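Local coordinates for putative polysaccharide deacetylase (Bdellovibrio bacteriovorus HD100, PDB 5JP6), which probably removes N-acetyl groups from peptidoglycan sugars by hydrolysis, as a zinc-dependent family 4 carbohydrate esterase, at residues Asp148-Arg153 / Leu361-Asp366; Val272-Arg277 / Pro367-Asn372. The protein carries 1 engineered substitution. All blocks are in the same frame, centred on the assembly; numbering follows the deposited sequence.

Interaction 1. Residues Asp148-Arg153 / Leu361-Asp366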
loop_
_atom_site.group_PDB
_atom_site.type_symbol
_atom_site.label_atom_id
_atom_site.label_comp_id
_atom_site.label_asym_id
_atom_site.label_seq_id
_atom_site.Cartn_x
_atom_site.Cartn_y
_atom_site.Cartn_z
ATOM N N ASP A 148 19.463 13.906 -5.250
ATOM C CA ASP A 148 19.425 13.349 -3.914
ATOM C C ASP A 148 18.941 14.393 -2.901
ATOM O O ASP A 148 19.342 15.571 -2.934
ATOM C CB ASP A 148 20.824 12.907 -3.470
ATOM C CG ASP A 148 21.384 11.731 -4.273
ATOM O OD1 ASP A 148 20.619 10.913 -4.822
ATOM O OD2 ASP A 148 22.637 11.644 -4.337
ATOM N N ASN A 149 18.065 13.939 -2.019
ATOM C CA ASN A 149 17.541 14.766 -0.946
ATOM C C ASN A 149 17.055 13.905 0.198
ATOM O O ASN A 149 15.896 13.563 0.278
ATOM C CB ASN A 149 16.400 15.631 -1.479
ATOM C CG ASN A 149 16.099 16.813 -0.577
ATOM O OD1 ASN A 149 16.395 16.807 0.637
ATOM N ND2 ASN A 149 15.493 17.827 -1.164
ATOM N N THR A 150 17.998 13.540 1.060
ATOM C CA THR A 150 17.737 12.761 2.250
ATOM C C THR A 150 17.927 13.663 3.453
ATOM O O THR A 150 18.980 14.258 3.626
ATOM C CB THR A 150 18.653 11.509 2.304
ATOM O OG1 THR A 150 18.320 10.654 1.155
ATOM C CG2 THR A 150 18.477 10.752 3.585
ATOM N N GLN A 151 16.898 13.698 4.312
ATOM C CA GLN A 151 16.854 14.564 5.458
ATOM C C GLN A 151 16.707 13.709 6.711
ATOM O O GLN A 151 15.817 12.862 6.820
ATOM C CB GLN A 151 15.730 15.564 5.319
ATOM C CG GLN A 151 15.961 16.550 4.175
ATOM C CD GLN A 151 14.843 17.549 4.003
ATOM O OE1 GLN A 151 14.203 17.964 4.957
ATOM N NE2 GLN A 151 14.622 17.945 2.786
ATOM N N LYS A 152 17.573 13.977 7.684
ATOM C CA LYS A 152 17.635 13.207 8.906
ATOM C C LYS A 152 16.699 13.810 9.951
ATOM O O LYS A 152 16.601 15.043 10.086
ATOM C CB LYS A 152 19.049 13.174 9.470
ATOM C CG LYS A 152 20.053 12.457 8.588
ATOM C CD LYS A 152 21.458 12.628 9.157
ATOM C CE LYS A 152 22.492 12.043 8.231
ATOM N NZ LYS A 152 23.847 12.301 8.783
ATOM N N ARG A 153 16.102 12.925 10.746
ATOM C CA ARG A 153 15.228 13.314 11.862
ATOM C C ARG A 153 15.640 12.509 13.086
ATOM O O ARG A 153 15.888 11.331 12.994
ATOM C CB ARG A 153 13.766 13.043 11.552
ATOM C CG ARG A 153 13.233 13.761 10.343
ATOM C CD ARG A 153 13.127 15.257 10.564
ATOM N NE ARG A 153 12.668 15.961 9.370
ATOM C CZ ARG A 153 13.454 16.557 8.483
ATOM N NH1 ARG A 153 14.781 16.532 8.592
ATOM N NH2 ARG A 153 12.897 17.165 7.438
ATOM N N LEU A 361 13.615 11.909 1.091
ATOM C CA LEU A 361 13.592 10.754 1.959
ATOM C C LEU A 361 13.848 11.201 3.395
ATOM O O LEU A 361 14.807 11.930 3.644
ATOM C CB LEU A 361 14.680 9.753 1.569
ATOM C CG LEU A 361 14.705 8.444 2.340
ATOM C CD1 LEU A 361 13.466 7.642 2.110
ATOM C CD2 LEU A 361 15.971 7.670 1.963
ATOM N N LEU A 362 12.987 10.784 4.328
ATOM C CA LEU A 362 13.243 11.056 5.751
ATOM C C LEU A 362 13.831 9.775 6.345
ATOM O O LEU A 362 13.334 8.670 6.070
ATOM C CB LEU A 362 11.950 11.432 6.494
ATOM C CG LEU A 362 11.231 12.670 5.973
ATOM C CD1 LEU A 362 9.913 12.860 6.720
ATOM C CD2 LEU A 362 12.116 13.900 6.082
ATOM N N THR A 363 14.853 9.937 7.167
ATOM C CA THR A 363 15.553 8.820 7.746
ATOM C C THR A 363 16.017 9.186 9.155
ATOM O O THR A 363 16.105 10.367 9.505
ATOM C CB THR A 363 16.732 8.395 6.841
ATOM O OG1 THR A 363 17.108 7.059 7.170
ATOM C CG2 THR A 363 17.902 9.370 6.988
ATOM N N ALA A 364 16.300 8.178 9.951
ATOM C CA ALA A 364 16.829 8.422 11.306
ATOM C C ALA A 364 18.189 9.123 11.285
ATOM O O ALA A 364 19.044 8.830 10.440
ATOM C CB ALA A 364 16.939 7.130 12.083
ATOM N N ALA A 365 18.392 10.037 12.226
ATOM C CA ALA A 365 19.706 10.681 12.377
ATOM C C ALA A 365 20.815 9.684 12.766
ATOM O O ALA A 365 21.966 9.821 12.322
ATOM C CB ALA A 365 19.616 11.804 13.395
ATOM N N ASP A 366 20.467 8.688 13.573
ATOM C CA ASP A 366 21.411 7.686 14.032
ATOM C C ASP A 366 21.391 6.554 13.047
ATOM O O ASP A 366 20.405 5.831 12.983
ATOM C CB ASP A 366 21.042 7.195 15.433
ATOM C CG ASP A 366 22.004 6.122 15.974
ATOM O OD1 ASP A 366 22.898 5.630 15.263
ATOM O OD2 ASP A 366 21.775 5.766 17.157
#

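Interaction 2. Residues Val272-Arg277 / Pro367-Asn372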
loop_
_atom_site.group_PDB
_atom_site.type_symbol
_atom_site.label_atom_id
_atom_site.label_comp_id
_atom_site.label_asym_id
_atom_site.label_seq_id
_atom_site.Cartn_x
_atom_site.Cartn_y
_atom_site.Cartn_z
ATOM N N VAL A 272 15.374 -2.792 10.630
ATOM C CA VAL A 272 14.099 -2.175 10.391
ATOM C C VAL A 272 14.228 -0.727 10.819
ATOM O O VAL A 272 14.682 -0.439 11.931
ATOM C CB VAL A 272 12.929 -2.880 11.098
ATOM C CG1 VAL A 272 13.135 -3.035 12.614
ATOM C CG2 VAL A 272 11.625 -2.160 10.759
ATOM N N ASP A 273 13.890 0.207 9.929
ATOM C CA ASP A 273 14.021 1.610 10.295
ATOM C C ASP A 273 13.054 1.970 11.414
ATOM O O ASP A 273 11.951 1.388 11.522
ATOM C CB ASP A 273 13.760 2.501 9.072
ATOM C CG ASP A 273 14.931 2.500 8.113
ATOM O OD1 ASP A 273 16.059 2.906 8.557
ATOM O OD2 ASP A 273 14.752 2.135 6.940
ATOM N N PRO A 274 13.437 2.983 12.214
ATOM C CA PRO A 274 12.623 3.349 13.403
ATOM C C PRO A 274 11.471 4.255 13.014
ATOM O O PRO A 274 11.370 5.371 13.506
ATOM C CB PRO A 274 13.643 4.034 14.312
ATOM C CG PRO A 274 14.610 4.657 13.335
ATOM C CD PRO A 274 14.767 3.610 12.267
ATOM N N VAL A 275 10.633 3.761 12.099
ATOM C CA VAL A 275 9.482 4.505 11.594
ATOM C C VAL A 275 8.292 3.583 11.564
ATOM O O VAL A 275 8.408 2.405 11.184
ATOM C CB VAL A 275 9.742 5.127 10.196
ATOM C CG1 VAL A 275 11.000 6.019 10.271
ATOM C CG2 VAL A 275 9.938 4.089 9.104
ATOM N N PHE A 276 7.155 4.112 12.010
ATOM C CA PHE A 276 5.940 3.334 12.160
ATOM C C PHE A 276 4.737 4.176 11.817
ATOM O O PHE A 276 4.734 5.389 12.075
ATOM C CB PHE A 276 5.802 2.844 13.618
ATOM C CG PHE A 276 4.508 2.139 13.906
ATOM C CD1 PHE A 276 4.328 0.835 13.473
ATOM C CD2 PHE A 276 3.441 2.800 14.523
ATOM C CE1 PHE A 276 3.114 0.180 13.714
ATOM C CE2 PHE A 276 2.252 2.147 14.756
ATOM C CZ PHE A 276 2.088 0.853 14.330
ATOM N N ARG A 277 3.733 3.530 11.242
ATOM C CA ARG A 277 2.467 4.193 10.946
ATOM C C ARG A 277 1.317 3.368 11.556
ATOM O O ARG A 277 1.252 2.131 11.347
ATOM C CB ARG A 277 2.303 4.330 9.437
ATOM C CG ARG A 277 0.985 4.963 9.023
ATOM C CD ARG A 277 1.061 5.395 7.573
ATOM N NE ARG A 277 1.869 6.574 7.380
ATOM C CZ ARG A 277 2.382 6.946 6.211
ATOM N NH1 ARG A 277 2.339 6.117 5.175
ATOM N NH2 ARG A 277 2.973 8.131 6.082
ATOM N N PRO A 367 22.485 6.384 12.276
ATOM C CA PRO A 367 22.524 5.334 11.298
ATOM C C PRO A 367 22.489 3.903 11.846
ATOM O O PRO A 367 22.284 2.946 11.062
ATOM C CB PRO A 367 23.826 5.632 10.535
ATOM C CG PRO A 367 24.704 6.254 11.569
ATOM C CD PRO A 367 23.767 7.097 12.367
ATOM N N SER A 368 22.732 3.749 13.149
ATOM C CA SER A 368 22.635 2.447 13.796
ATOM C C SER A 368 21.243 2.099 14.313
ATOM O O SER A 368 21.035 0.963 14.699
ATOM C CB SER A 368 23.622 2.369 14.948
ATOM O OG SER A 368 23.229 3.139 16.085
ATOM N N ALA A 369 20.318 3.078 14.339
ATOM C CA ALA A 369 18.969 2.946 14.935
ATOM C C ALA A 369 18.281 1.697 14.315
ATOM O O ALA A 369 17.623 0.919 14.997
ATOM C CB ALA A 369 18.144 4.221 14.757
ATOM N N LYS A 370 18.463 1.517 13.007
ATOM C CA LYS A 370 17.757 0.466 12.246
ATOM C C LYS A 370 18.184 -0.937 12.702
ATOM O O LYS A 370 17.443 -1.894 12.516
ATOM C CB LYS A 370 17.950 0.652 10.743
ATOM C CG LYS A 370 19.374 0.460 10.253
ATOM C CD LYS A 370 19.672 1.029 8.869
ATOM C CE LYS A 370 18.877 0.427 7.809
ATOM N NZ LYS A 370 19.255 0.823 6.420
ATOM N N TYR A 371 19.370 -1.034 13.307
ATOM C CA TYR A 371 19.870 -2.324 13.781
ATOM C C TYR A 371 19.533 -2.615 15.222
ATOM O O TYR A 371 19.790 -3.739 15.689
ATOM C CB TYR A 371 21.381 -2.390 13.606
ATOM C CG TYR A 371 21.827 -2.284 12.153
ATOM C CD1 TYR A 371 21.697 -3.365 11.291
ATOM C CD2 TYR A 371 22.331 -1.107 11.658
ATOM C CE1 TYR A 371 22.108 -3.274 9.994
ATOM C CE2 TYR A 371 22.724 -1.004 10.357
ATOM C CZ TYR A 371 22.595 -2.090 9.514
ATOM O OH TYR A 371 23.006 -2.033 8.194
ATOM N N ASN A 372 18.981 -1.625 15.923
ATOM C CA ASN A 372 18.809 -1.711 17.360
ATOM C C ASN A 372 17.385 -1.301 17.787
ATOM O O ASN A 372 17.199 -0.661 18.824
ATOM C CB ASN A 372 19.867 -0.831 18.022
ATOM C CG ASN A 372 21.259 -1.368 17.807
ATOM O OD1 ASN A 372 21.640 -2.391 18.375
ATOM N ND2 ASN A 372 22.009 -0.702 16.932
HETATM O O HOH W 1 14.725 0.791 14.408
HETATM O O HOH W 2 16.895 2.114 5.254
#

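Interaction 1. Residues Asp148-Arg153 / Leu361-Asp366
Thr-150 to Arg-153 pair in parallel with Leu-361 to Ala-364, adding a strand to the sheet of the NodB-type polysaccharide deacetylase domain. Five backbone hydrogen bonds zigzag between the strands. Leu-361 N donates to Asn-149 O, and Leu-361 O takes the N-H of Gln-151, with Gln-151 N at 2.8 Å. Thr-363 repeats the scheme, its N bound to Gln-151 O and its O to Arg-153 N. Ala-365 N to Arg-153 O closes the series. CA-H groups supplement the bonds, as where Leu-362 CA lies 3.3 Å from Gln-151 O.

On the face of Thr-150, Leu-361, Lys-152 and Thr-363, the contact is mostly apolar. The Thr-150 hydroxyl lies beside Leu-361, with OG1 3.8 Å from Leu-361 CB and the two side chains pointing the same way. Thr-150 CG2, anti to the backbone N (OG1 at chi1 -63°), meets Thr-363 CG2 at 3.7 Å, and Lys-152 CG lies alongside Thr-363 CG2 before the extended chain leads its amine away from the partner strand.

The other face carries a chain of side-chain hydrogen bonds. Gln-151 NE2 donates to Asn-149 OD1 at 3.0 Å, almost straight and in the plane of its own amide, while OE1 receives Arg-153 NH2; both ends of the amide are thus engaged. Glu-170 binds Gln-151 NE2 and Asn-149 ND2 with its two oxygens, and Gly-164 O takes a further bond from Arg-153 NH2. A bend at chi2 (-69°) turns the arginine back along its own strand, where NH1 reaches Lys-152 O. With Gln-151 OE1 and Lys-152 O near its plane, the guanidinium receives Leu-362 CD2 over one face, displaced toward the rim and 3.6 Å from Arg-153 NH2.

Interaction 2. Residues Val272-Arg277 / Pro367-Asn372
Asp-273 and Lys-370 lie side by side with their side chains running in the same direction, the carboxylate flanking the aliphatic part of the lysine. Asp-273 OD1 sits 3.7 Å from Lys-370 CB. Further out, CG of the lysine is placed between its backbone N and carbonyl carbon (chi1 66°), and a bend at chi3 brings CE back alongside OD1. The charged ends stop short of a salt bridge, with Asp-273 OD1 and Lys-370 NZ 4.4 Å apart. A water links the two groups, hydrogen-bonded to Asp-273 OD2 and accepting from Lys-370 NZ. The same OD2 is bound by the backbone N of Ile-224, which ties the carboxylate to strand 223-227, and Lys-370 also makes a cation-pi contact with Trp-271.

Beside this pair, Pro-274 packs on the short 3-10 segment, its ring CG meeting Ala-369 CB at 3.8 Å. The backbones are joined directly by Val-272 N donating to Lys-370 O (2.9 Å, 166°). A second water donates to both Val-272 O and Ala-369 O, and Lys-370 CA approaches Val-272 O at 3.2 Å.

Pro-274 is the centre of an inverse gamma turn leading into strand 275-277, and the contact fastens the segment that follows strand 358-364 against the entry to this inner strand of the parallel NodB-type deacetylase sheet.

Overall arrangement
Interactions 1 and 2 follow one another along the chain at 361-372: the strand end is paired in the first, and the turn after it is packed in the second. They touch through Ala-364, whose CB lies 3.6 Å from Pro-274 CG and also packs on Ala-369. Interaction 1 is a surface contact, held by regular strand pairing and a polar side-chain network. Interaction 2, smaller and buried, has a single direct hydrogen bond, with waters bridging other polar groups. Both reach the same sheet, but interaction 1 joins two neighbouring strands, whereas interaction 2 joins a turn to the approach of strand 275-277, where Arg-277 O accepts a hydrogen bond from ND1 of the zinc ligand His-227.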